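Local coordinates for hypothetical protein XCC2953 (PDB 2OZH) that is a putative acetyltransferase of the GNAT family that probably transfers acyl groups, at residues T68-G73 and Q101-F106. Sequence-based numbering, arbitrary orientation. Where two conformers were deposited one is given.
Sequences TFAYLG and QGLRRF. With EDO (1,2-ethanediol), chain H.
Ala70 and Phe106 give a compact example of how neighbouring parallel strands pack through a methyl group and a ring. The CB of Ala70 sits over the centre of one face of the Phe106 ring, 3.6 Å from its centroid and 12° off the normal, a well-formed CH-pi contact. Phe106 reaches this position with CG anti to its backbone N (chi1 -153°), which carries the ring across towards its neighbour; CE1 also lies 3.9 Å from CB of Leu72. The methyl of Ala70 is shared, since CD1 of Leu103 meets the same CB at 3.6 Å.

Backbone bonds set this register. Ala70 N donates to Arg105 O (3.0 Å), and the same oxygen receives a CA-H...O contact from Phe69. Thr68 O accepts from Arg105 N at 3.2 Å and, more weakly, from Arg104 N, so one carbonyl receives the chain as it enters the strand. Strands 69-77 and 105-109 are the two strands of a beta-alpha-beta unit in the GNAT fold, with helix 86-96 as the connection; Met95 and Val94 of that helix touch the Phe106 ring, and Val62 of strand 55-64 packs against Ala70, Leu72 and Phe106.

On the other side of the sheet, the Phe69 ring and the Arg105 chain run obliquely across one another, ring and guanidinium planes 55° apart, with CD1 of Phe69 4.2 Å from CB of Arg105. Both reach the second subunit, where Arg105 NH1 forms a salt bridge with Glu133 and Phe69 stacks on Tyr71, while an antiparallel ladder at Arg105 and Phe106 continues the sheet across the interface. Within the chain, Asp65 accepts from Phe69 N and is hydrogen-bonded to Thr68 OG1 where strand 69-77 begins.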
loop_
_atom_site.group_PDB
_atom_site.type_symbol
_atom_site.label_atom_id
_atom_site.label_comp_id
_atom_site.label_asym_id
_atom_site.label_seq_id
_atom_site.Cartn_x
_atom_site.Cartn_y
_atom_site.Cartn_z
ATOM N N THR A 68 8.262 -0.205 5.550
ATOM C CA THR A 68 8.909 -0.321 4.254
ATOM C C THR A 68 8.200 0.400 3.101
ATOM O O THR A 68 8.856 0.760 2.139
ATOM C CB THR A 68 9.128 -1.779 3.820
ATOM O OG1 THR A 68 7.876 -2.404 3.478
ATOM C CG2 THR A 68 9.881 -2.562 4.878
ATOM N N PHE A 69 6.881 0.573 3.190
ATOM C CA PHE A 69 6.066 0.995 2.064
ATOM C C PHE A 69 4.898 1.821 2.539
ATOM O O PHE A 69 4.298 1.523 3.573
ATOM C CB PHE A 69 5.494 -0.228 1.333
ATOM C CG PHE A 69 4.530 0.137 0.233
ATOM C CD1 PHE A 69 4.964 0.438 -1.047
ATOM C CD2 PHE A 69 3.155 0.180 0.488
ATOM C CE1 PHE A 69 4.047 0.801 -2.022
ATOM C CE2 PHE A 69 2.267 0.532 -0.490
ATOM C CZ PHE A 69 2.714 0.835 -1.748
ATOM N N ALA A 70 4.567 2.863 1.777
ATOM C CA ALA A 70 3.313 3.595 1.976
ATOM C C ALA A 70 2.740 4.007 0.633
ATOM O O ALA A 70 3.477 4.236 -0.320
ATOM C CB ALA A 70 3.511 4.830 2.837
ATOM N N TYR A 71 1.412 4.164 0.623
ATOM C CA TYR A 71 0.660 4.631 -0.529
ATOM C C TYR A 71 -0.242 5.768 -0.066
ATOM O O TYR A 71 -0.952 5.613 0.918
ATOM C CB TYR A 71 -0.190 3.478 -1.124
ATOM C CG TYR A 71 -1.166 3.905 -2.189
ATOM C CD1 TYR A 71 -0.753 4.234 -3.465
ATOM C CD2 TYR A 71 -2.481 3.997 -1.889
ATOM C CE1 TYR A 71 -1.701 4.656 -4.427
ATOM C CE2 TYR A 71 -3.423 4.425 -2.827
ATOM C CZ TYR A 71 -3.011 4.731 -4.068
ATOM O OH TYR A 71 -3.988 5.178 -4.986
ATOM N N LEU A 72 -0.210 6.887 -0.771
ATOM C CA LEU A 72 -1.021 8.064 -0.488
ATOM C C LEU A 72 -2.179 8.118 -1.447
ATOM O O LEU A 72 -2.019 7.991 -2.637
ATOM C CB LEU A 72 -0.154 9.306 -0.678
ATOM C CG LEU A 72 -0.812 10.669 -0.467
ATOM C CD1 LEU A 72 -1.178 10.863 1.012
ATOM C CD2 LEU A 72 0.080 11.804 -0.991
ATOM N N GLY A 73 -3.353 8.431 -0.915
ATOM C CA GLY A 73 -4.520 8.707 -1.751
ATOM C C GLY A 73 -5.583 9.492 -1.011
ATOM O O GLY A 73 -5.417 9.898 0.132
ATOM N N GLN A 101 8.555 7.257 8.512
ATOM C CA GLN A 101 9.946 7.600 8.278
ATOM C C GLN A 101 10.746 6.397 7.821
ATOM O O GLN A 101 10.401 5.263 8.122
ATOM C CB GLN A 101 10.591 8.156 9.558
ATOM C CG GLN A 101 9.887 9.376 10.132
ATOM C CD GLN A 101 9.749 10.478 9.127
ATOM O OE1 GLN A 101 10.748 10.933 8.552
ATOM N NE2 GLN A 101 8.513 10.910 8.853
ATOM N N GLY A 102 11.802 6.652 7.055
ATOM C CA GLY A 102 12.692 5.581 6.641
ATOM C C GLY A 102 12.118 4.581 5.661
ATOM O O GLY A 102 12.636 3.470 5.537
ATOM N N LEU A 103 11.056 4.949 4.947
ATOM C CA LEU A 103 10.434 4.007 4.059
ATOM C C LEU A 103 11.228 3.850 2.782
ATOM O O LEU A 103 11.753 4.840 2.257
ATOM C CB LEU A 103 9.021 4.505 3.705
ATOM C CG LEU A 103 8.046 4.751 4.852
ATOM C CD1 LEU A 103 6.733 5.282 4.324
ATOM C CD2 LEU A 103 7.789 3.474 5.657
ATOM N N ARG A 104 11.265 2.644 2.256
ATOM C CA ARG A 104 11.911 2.367 0.993
ATOM C C ARG A 104 11.148 2.992 -0.162
ATOM O O ARG A 104 11.741 3.537 -1.107
ATOM C CB ARG A 104 11.999 0.861 0.804
ATOM C CG ARG A 104 12.900 0.503 -0.303
ATOM C CD ARG A 104 13.480 -0.854 -0.041
ATOM N NE ARG A 104 14.187 -1.191 -1.241
ATOM C CZ ARG A 104 13.560 -1.575 -2.349
ATOM N NH1 ARG A 104 12.236 -1.721 -2.361
ATOM N NH2 ARG A 104 14.255 -1.836 -3.422
ATOM N N ARG A 105 9.811 2.902 -0.105
ATOM C CA ARG A 105 8.971 3.400 -1.191
ATOM C C ARG A 105 7.707 4.036 -0.657
ATOM O O ARG A 105 6.997 3.427 0.166
ATOM C CB ARG A 105 8.575 2.265 -2.131
ATOM C CG ARG A 105 8.051 2.793 -3.483
ATOM C CD ARG A 105 7.424 1.734 -4.331
ATOM N NE ARG A 105 8.251 0.566 -4.596
ATOM C CZ ARG A 105 8.775 0.201 -5.765
ATOM N NH1 ARG A 105 8.694 0.921 -6.889
ATOM N NH2 ARG A 105 9.393 -0.951 -5.781
ATOM N N PHE A 106 7.423 5.229 -1.157
ATOM C CA PHE A 106 6.161 5.937 -0.890
ATOM C C PHE A 106 5.594 6.220 -2.279
ATOM O O PHE A 106 6.240 6.907 -3.081
ATOM C CB PHE A 106 6.427 7.222 -0.112
ATOM C CG PHE A 106 5.294 7.698 0.755
ATOM C CD1 PHE A 106 3.972 7.565 0.377
ATOM C CD2 PHE A 106 5.593 8.299 1.958
ATOM C CE1 PHE A 106 2.956 8.001 1.218
ATOM C CE2 PHE A 106 4.609 8.745 2.805
ATOM C CZ PHE A 106 3.283 8.628 2.422
HETATM C C1 EDO H . 12.051 9.689 5.405
HETATM O O1 EDO H . 12.758 9.270 6.588
HETATM C C2 EDO H . 13.048 10.000 4.312
HETATM O O2 EDO H . 12.976 9.093 3.198
#